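Side-chain contacts in EreC (Klebsiella pneumoniae, PDB 6XCQ), which probably hydrolyses the lactone ring of macrolide antibiotics such as erythromycin, giving esterase-mediated macrolide resistance: residues G208-E211 with T212-E216; T258-T261 with L262-R266. The protein carries 1 engineered substitution. All blocks are in the same frame, centred on the assembly; numbering follows the deposited sequence.

Contact 1: G208-E211 with T212-E216; sequences GEME and TAQQE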
ATOM      1  N   GLY A 208     -19.918  -0.824  13.049  1.00 28.48           N
ATOM      2  CA  GLY A 208     -20.314  -1.039  14.430  1.00 26.61           C
ATOM      3  C   GLY A 208     -21.732  -0.611  14.744  1.00 32.28           C
ATOM      4  O   GLY A 208     -22.279  -1.029  15.771  1.00 38.08           O
ATOM      5  N   GLU A 209     -22.346   0.203  13.881  1.00 27.17           N
ATOM      6  CA  GLU A 209     -23.742   0.571  14.077  1.00 29.09           C
ATOM      7  C   GLU A 209     -24.714  -0.500  13.586  1.00 40.12           C
ATOM      8  O   GLU A 209     -25.900  -0.453  13.936  1.00 30.09           O
ATOM      9  CB  GLU A 209     -24.019   1.905  13.384  1.00 26.62           C
ATOM     10  CG  GLU A 209     -23.512   3.098  14.187  1.00 47.13           C
ATOM     11  CD  GLU A 209     -23.347   4.353  13.352  1.00 49.78           C
ATOM     12  OE1 GLU A 209     -22.647   5.279  13.816  1.00 58.45           O
ATOM     13  OE2 GLU A 209     -23.908   4.413  12.233  1.00 61.63           O
ATOM     14  N   MET A 210     -24.246  -1.460  12.788  1.00 26.24           N
ATOM     15  CA  MET A 210     -25.107  -2.562  12.375  1.00 28.94           C
ATOM     16  C   MET A 210     -25.310  -3.535  13.531  1.00 23.08           C
ATOM     17  O   MET A 210     -24.441  -3.711  14.387  1.00 26.14           O
ATOM     18  CB  MET A 210     -24.505  -3.305  11.174  1.00 22.70           C
ATOM     19  CG  MET A 210     -24.371  -2.478   9.905  1.00 37.39           C
ATOM     20  SD  MET A 210     -23.620  -3.393   8.529  1.00 39.02           S
ATOM     21  CE  MET A 210     -24.688  -4.826   8.497  1.00 31.19           C
ATOM     22  N   GLU A 211     -26.473  -4.173  13.548  1.00 24.21           N
ATOM     23  CA  GLU A 211     -26.699  -5.262  14.484  1.00 19.75           C
ATOM     24  C   GLU A 211     -25.749  -6.414  14.180  1.00 27.41           C
ATOM     25  O   GLU A 211     -25.379  -6.652  13.030  1.00 32.22           O
ATOM     26  CB  GLU A 211     -28.154  -5.743  14.397  1.00 32.20           C
ATOM     27  CG  GLU A 211     -29.159  -4.767  14.992  1.00 50.21           C
ATOM     28  CD  GLU A 211     -28.997  -4.624  16.500  1.00 74.37           C
ATOM     29  OE1 GLU A 211     -28.646  -3.518  16.967  1.00 63.52           O
ATOM     30  OE2 GLU A 211     -29.219  -5.624  17.220  1.00 76.85           O
ATOM     31  N   THR A 212     -25.367  -7.145  15.227  1.00 26.17           N
ATOM     32  CA  THR A 212     -24.451  -8.265  15.044  1.00 28.47           C
ATOM     33  C   THR A 212     -25.010  -9.285  14.057  1.00 33.14           C
ATOM     34  O   THR A 212     -24.268  -9.829  13.232  1.00 27.94           O
ATOM     35  CB  THR A 212     -24.160  -8.924  16.391  1.00 29.13           C
ATOM     36  OG1 THR A 212     -23.440  -8.004  17.220  1.00 34.66           O
ATOM     37  CG2 THR A 212     -23.317 -10.166  16.206  1.00 34.73           C
ATOM     38  N   ALA A 213     -26.320  -9.540  14.109  1.00 30.73           N
ATOM     39  CA  ALA A 213     -26.901 -10.541  13.220  1.00 21.57           C
ATOM     40  C   ALA A 213     -26.818 -10.114  11.760  1.00 29.60           C
ATOM     41  O   ALA A 213     -26.594 -10.954  10.883  1.00 36.58           O
ATOM     42  CB  ALA A 213     -28.350 -10.831  13.610  1.00 29.64           C
ATOM     43  N   GLN A 214     -26.997  -8.821  11.465  0.53 27.31           N
ATOM     44  CA  GLN A 214     -26.828  -8.398  10.076  0.53 29.83           C
ATOM     45  C   GLN A 214     -25.369  -8.464   9.642  0.53 30.52           C
ATOM     46  O   GLN A 214     -25.092  -8.746   8.470  0.53 25.24           O
ATOM     47  CB  GLN A 214     -27.360  -6.984   9.845  0.53 31.18           C
ATOM     48  CG  GLN A 214     -28.156  -6.392  10.969  0.53 37.46           C
ATOM     49  CD  GLN A 214     -28.676  -5.015  10.611  0.53 36.64           C
ATOM     50  OE1 GLN A 214     -28.311  -4.013  11.230  0.53 35.81           O
ATOM     51  NE2 GLN A 214     -29.531  -4.959   9.598  0.53 39.61           N
ATOM     52  N   GLN A 215     -24.427  -8.187  10.553  1.00 25.47           N
ATOM     53  CA  GLN A 215     -23.013  -8.349  10.217  1.00 24.14           C
ATOM     54  C   GLN A 215     -22.705  -9.795   9.849  1.00 26.98           C
ATOM     55  O   GLN A 215     -22.070 -10.071   8.824  1.00 19.50           O
ATOM     56  CB  GLN A 215     -22.127  -7.918  11.391  1.00 22.28           C
ATOM     57  CG  GLN A 215     -22.208  -6.429  11.772  1.00 18.66           C
ATOM     58  CD  GLN A 215     -21.446  -6.105  13.064  1.00 29.60           C
ATOM     59  OE1 GLN A 215     -21.178  -6.987  13.882  1.00 28.06           O
ATOM     60  NE2 GLN A 215     -21.105  -4.832  13.251  1.00 25.28           N
ATOM     61  N   GLU A 216     -23.131 -10.729  10.698  1.00 21.31           N
ATOM     62  CA  GLU A 216     -22.843 -12.133  10.468  1.00 24.03           C
ATOM     63  C   GLU A 216     -23.604 -12.670   9.266  1.00 26.27           C
ATOM     64  O   GLU A 216     -23.071 -13.505   8.528  1.00 23.70           O
ATOM     65  CB  GLU A 216     -23.147 -12.927  11.731  1.00 24.04           C
ATOM     66  CG  GLU A 216     -22.037 -12.731  12.740  1.00 36.66           C
ATOM     67  CD  GLU A 216     -22.372 -13.219  14.127  1.00 40.29           C
ATOM     68  OE1 GLU A 216     -23.543 -13.571  14.378  1.00 42.92           O
ATOM     69  OE2 GLU A 216     -21.448 -13.241  14.971  1.00 44.98           O
TER
HETATM   70  O   HOH W   1     -22.887  -4.841  16.444  1.00 40.86           O
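Gly208 brings its CA to 4.1 Å from Gln215 NE2, a plain packing contact in the turn that joins helix 200-208 to helix 212-231. That NE2 is hydrogen-bonded to the carbonyl of Trp207. Next along the chain, Met210 is the buried residue of the turn: its CE lies 3.7 Å from Gln214 CB, its chain bent at chi3 (53°) to bring the methyl there, while its CB packs against Gln215 CG. The flexible thioether also touches Ser194 and Ile195. A water donates to Met210 O and bonds weakly to Thr212 OG1. Glu211 is the N-cap residue of helix 212-231. In the conformer described, Gln214 OE1 accepts from its amide N (3.0 Å, N-H...O 156°), which meets a lone pair in the carbonyl plane; the N3 side chain thus reaches back to the N-cap amide. Glu211 O accepts Gln215 N at 3.1 Å, opening the helix's backbone bonding. The Gln214 chain is extended beyond CG, and its CG packs 3.5 Å from Glu211 CB. The N-cap amide can therefore be satisfied by a neutral side chain, and the Glu211 carboxylate makes none of these bonds.

Contact 2: T258-T261 with L262-R266; sequences TLET and LRIMR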
ATOM      1  N   THR A 258     -12.652  -7.132   3.241  1.00 16.41           N
ATOM      2  CA  THR A 258     -13.113  -5.826   3.715  1.00 19.52           C
ATOM      3  C   THR A 258     -13.979  -5.965   4.961  1.00 20.97           C
ATOM      4  O   THR A 258     -13.783  -5.250   5.951  1.00 15.28           O
ATOM      5  CB  THR A 258     -13.871  -5.093   2.612  1.00 12.62           C
ATOM      6  OG1 THR A 258     -12.956  -4.773   1.568  1.00 15.12           O
ATOM      7  CG2 THR A 258     -14.444  -3.803   3.145  1.00 24.40           C
ATOM      8  N   LEU A 259     -14.934  -6.898   4.942  1.00 17.87           N
ATOM      9  CA  LEU A 259     -15.784  -7.113   6.112  1.00 14.86           C
ATOM     10  C   LEU A 259     -14.969  -7.567   7.327  1.00 18.09           C
ATOM     11  O   LEU A 259     -15.200  -7.102   8.453  1.00 20.01           O
ATOM     12  CB  LEU A 259     -16.884  -8.133   5.778  1.00 15.92           C
ATOM     13  CG  LEU A 259     -17.864  -7.775   4.644  1.00 19.62           C
ATOM     14  CD1 LEU A 259     -19.120  -8.674   4.650  1.00 15.39           C
ATOM     15  CD2 LEU A 259     -18.263  -6.292   4.695  1.00 17.85           C
ATOM     16  N   GLU A 260     -14.013  -8.478   7.130  1.00 16.83           N
ATOM     17  CA  GLU A 260     -13.223  -8.935   8.271  1.00 14.90           C
ATOM     18  C   GLU A 260     -12.351  -7.801   8.812  1.00 19.07           C
ATOM     19  O   GLU A 260     -12.199  -7.649  10.030  1.00 15.98           O
ATOM     20  CB  GLU A 260     -12.381 -10.147   7.873  1.00 22.30           C
ATOM     21  CG  GLU A 260     -11.363 -10.605   8.930  1.00 16.72           C
ATOM     22  CD  GLU A 260     -11.989 -11.034  10.255  1.00 28.24           C
ATOM     23  OE1 GLU A 260     -13.234 -11.123  10.366  1.00 28.81           O
ATOM     24  OE2 GLU A 260     -11.212 -11.291  11.201  1.00 27.04           O
ATOM     25  N   THR A 261     -11.825  -6.961   7.923  1.00 20.35           N
ATOM     26  CA  THR A 261     -11.009  -5.833   8.365  1.00 19.12           C
ATOM     27  C   THR A 261     -11.859  -4.792   9.094  1.00 22.27           C
ATOM     28  O   THR A 261     -11.404  -4.199  10.079  1.00 23.30           O
ATOM     29  CB  THR A 261     -10.272  -5.236   7.166  1.00 15.28           C
ATOM     30  OG1 THR A 261      -9.320  -6.190   6.704  1.00 15.90           O
ATOM     31  CG2 THR A 261      -9.505  -3.947   7.559  1.00 26.14           C
ATOM     32  N   LEU A 262     -13.112  -4.595   8.659  1.00 17.41           N
ATOM     33  CA  LEU A 262     -14.033  -3.727   9.396  1.00 21.80           C
ATOM     34  C   LEU A 262     -14.289  -4.259  10.804  1.00 24.91           C
ATOM     35  O   LEU A 262     -14.259  -3.504  11.784  1.00 27.65           O
ATOM     36  CB  LEU A 262     -15.343  -3.591   8.632  1.00 16.60           C
ATOM     37  CG  LEU A 262     -15.309  -2.740   7.370  1.00 16.06           C
ATOM     38  CD1 LEU A 262     -16.574  -2.985   6.536  1.00 20.09           C
ATOM     39  CD2 LEU A 262     -15.155  -1.260   7.730  1.00 26.30           C
ATOM     40  N   ARG A 263     -14.547  -5.561  10.921  1.00 23.84           N
ATOM     41  CA  ARG A 263     -14.721  -6.179  12.232  1.00 16.86           C
ATOM     42  C   ARG A 263     -13.484  -5.996  13.095  1.00 27.08           C
ATOM     43  O   ARG A 263     -13.591  -5.676  14.285  1.00 26.84           O
ATOM     44  CB  ARG A 263     -15.040  -7.666  12.074  1.00 24.82           C
ATOM     45  CG  ARG A 263     -15.308  -8.399  13.395  1.00 25.37           C
ATOM     46  CD  ARG A 263     -15.175  -9.930  13.250  1.00 25.12           C
ATOM     47  NE  ARG A 263     -13.782 -10.343  13.042  1.00 25.63           N
ATOM     48  CZ  ARG A 263     -12.867 -10.397  14.004  1.00 26.27           C
ATOM     49  NH1 ARG A 263     -13.195 -10.083  15.253  1.00 27.00           N
ATOM     50  NH2 ARG A 263     -11.633 -10.779  13.728  1.00 27.60           N
ATOM     51  N   ILE A 264     -12.300  -6.194  12.517  1.00 18.34           N
ATOM     52  CA  ILE A 264     -11.070  -6.041  13.287  1.00 25.88           C
ATOM     53  C   ILE A 264     -10.863  -4.579  13.680  1.00 30.15           C
ATOM     54  O   ILE A 264     -10.562  -4.276  14.837  1.00 26.08           O
ATOM     55  CB  ILE A 264      -9.872  -6.589  12.496  1.00 23.27           C
ATOM     56  CG1 ILE A 264      -9.983  -8.111  12.353  1.00 15.80           C
ATOM     57  CG2 ILE A 264      -8.565  -6.228  13.197  1.00 22.66           C
ATOM     58  CD1 ILE A 264      -9.100  -8.654  11.239  1.00 18.71           C
ATOM     59  N   MET A 265     -10.996  -3.657  12.716  1.00 33.69           N
ATOM     60  CA  MET A 265     -10.819  -2.232  13.002  1.00 30.94           C
ATOM     61  C   MET A 265     -11.689  -1.791  14.167  1.00 38.86           C
ATOM     62  O   MET A 265     -11.287  -0.934  14.964  1.00 46.63           O
ATOM     63  CB  MET A 265     -11.144  -1.387  11.763  1.00 30.37           C
ATOM     64  CG  MET A 265      -9.945  -0.951  10.915  1.00 35.90           C
ATOM     65  SD  MET A 265      -8.833  -2.303  10.442  1.00 83.77           S
ATOM     66  CE  MET A 265      -7.389  -2.034  11.457  1.00 25.24           C
ATOM     67  N   ARG A 266     -12.885  -2.377  14.285  1.00 39.33           N
ATOM     68  CA  ARG A 266     -13.767  -2.059  15.403  1.00 41.46           C
ATOM     69  C   ARG A 266     -13.140  -2.456  16.735  1.00 50.97           C
ATOM     70  O   ARG A 266     -13.108  -1.658  17.677  1.00 55.52           O
ATOM     71  CB  ARG A 266     -15.119  -2.737  15.214  1.00 33.06           C
ATOM     72  CG  ARG A 266     -16.105  -1.868  14.458  1.00 40.01           C
ATOM     73  CD  ARG A 266     -16.282  -0.542  15.163  1.00 43.07           C
ATOM     74  NE  ARG A 266     -16.959  -0.704  16.445  1.00 48.39           N
ATOM     75  CZ  ARG A 266     -17.294   0.303  17.246  1.00 63.26           C
ATOM     76  NH1 ARG A 266     -17.011   1.552  16.900  1.00 63.54           N
ATOM     77  NH2 ARG A 266     -17.912   0.061  18.397  1.00 81.79           N
TER
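Arg263 NH2 donates to Glu260 OE2 at 2.6 Å, the shortest polar bond here, and Arg263 NE donates to Glu260 OE1 at 2.8 Å. Together they make a side-on, two-pronged salt bridge over three residues of helix. Both bonds are nearly straight, and both carboxylate oxygens are met on the syn side. The acceptors lie almost in the guanidinium plane, yet the two flat groups are turned 32° apart, and the nitrogens stand out of the carboxylate plane. Both chains start with CG anti to the backbone N; Glu260 then bends at chi2 (61°) and Arg263 at chi3 (70°), which lays them side by side and brings NE and NH2 to the two oxygens. Two bonds should fix the rotation of both groups. A longer, weak ion pair links the same NH2 to Asp277.

Glu260 also serves apolar packing: Ile264 CD1 lies 3.8 Å from its CG and close to OE2, the branched residue covering the flank of the acid. Next in the chain, Thr261 sets its CG2 3.4 Å from SD of Met265, one turn further on, the two side chains running alongside each other; Met265 N donates to Thr261 O. On another flank, Leu262 CD1 sits 4.1 Å from Leu259 CD2 and as far from Thr258 CG2. Threonine suits these buried places because its methyl packs while OG1 bonds to a carbonyl one turn back, Ser254 O for Thr258 and Tyr257 O for Thr261; the leucines supply apolar branches.

The stretch lies in helix 244-267, with Leu259 and Leu262 against Trp207 of helix 200-208, and Leu259 also on Ala218, Ile219 and Val222 of helix 212-231. Glu260 and Ile264 touch Val280 of helix 279-295, and Thr258 and Thr261 reach the loop at Leu157, beyond strand 151-154.

Overall arrangement
Along the chain the contacts come in series, neither nested nor crossed. Contact 1 comes first: it closes the short loop between helix 200-208 and helix 212-231, at the surface about 28 Å from the chain's centre. Contact 2 follows near the end of helix 244-267, closing no loop but joining successive turns, and is more buried, its centre about 17 Å from the chain's centre. Their own centres are about 12 Å apart, and they touch where Gly208 CA packs 3.9 Å from Arg266 NE. The turn between helices 200-208 and 212-231 thus rests against helix 244-267, within a helical region set beside the mixed sheet.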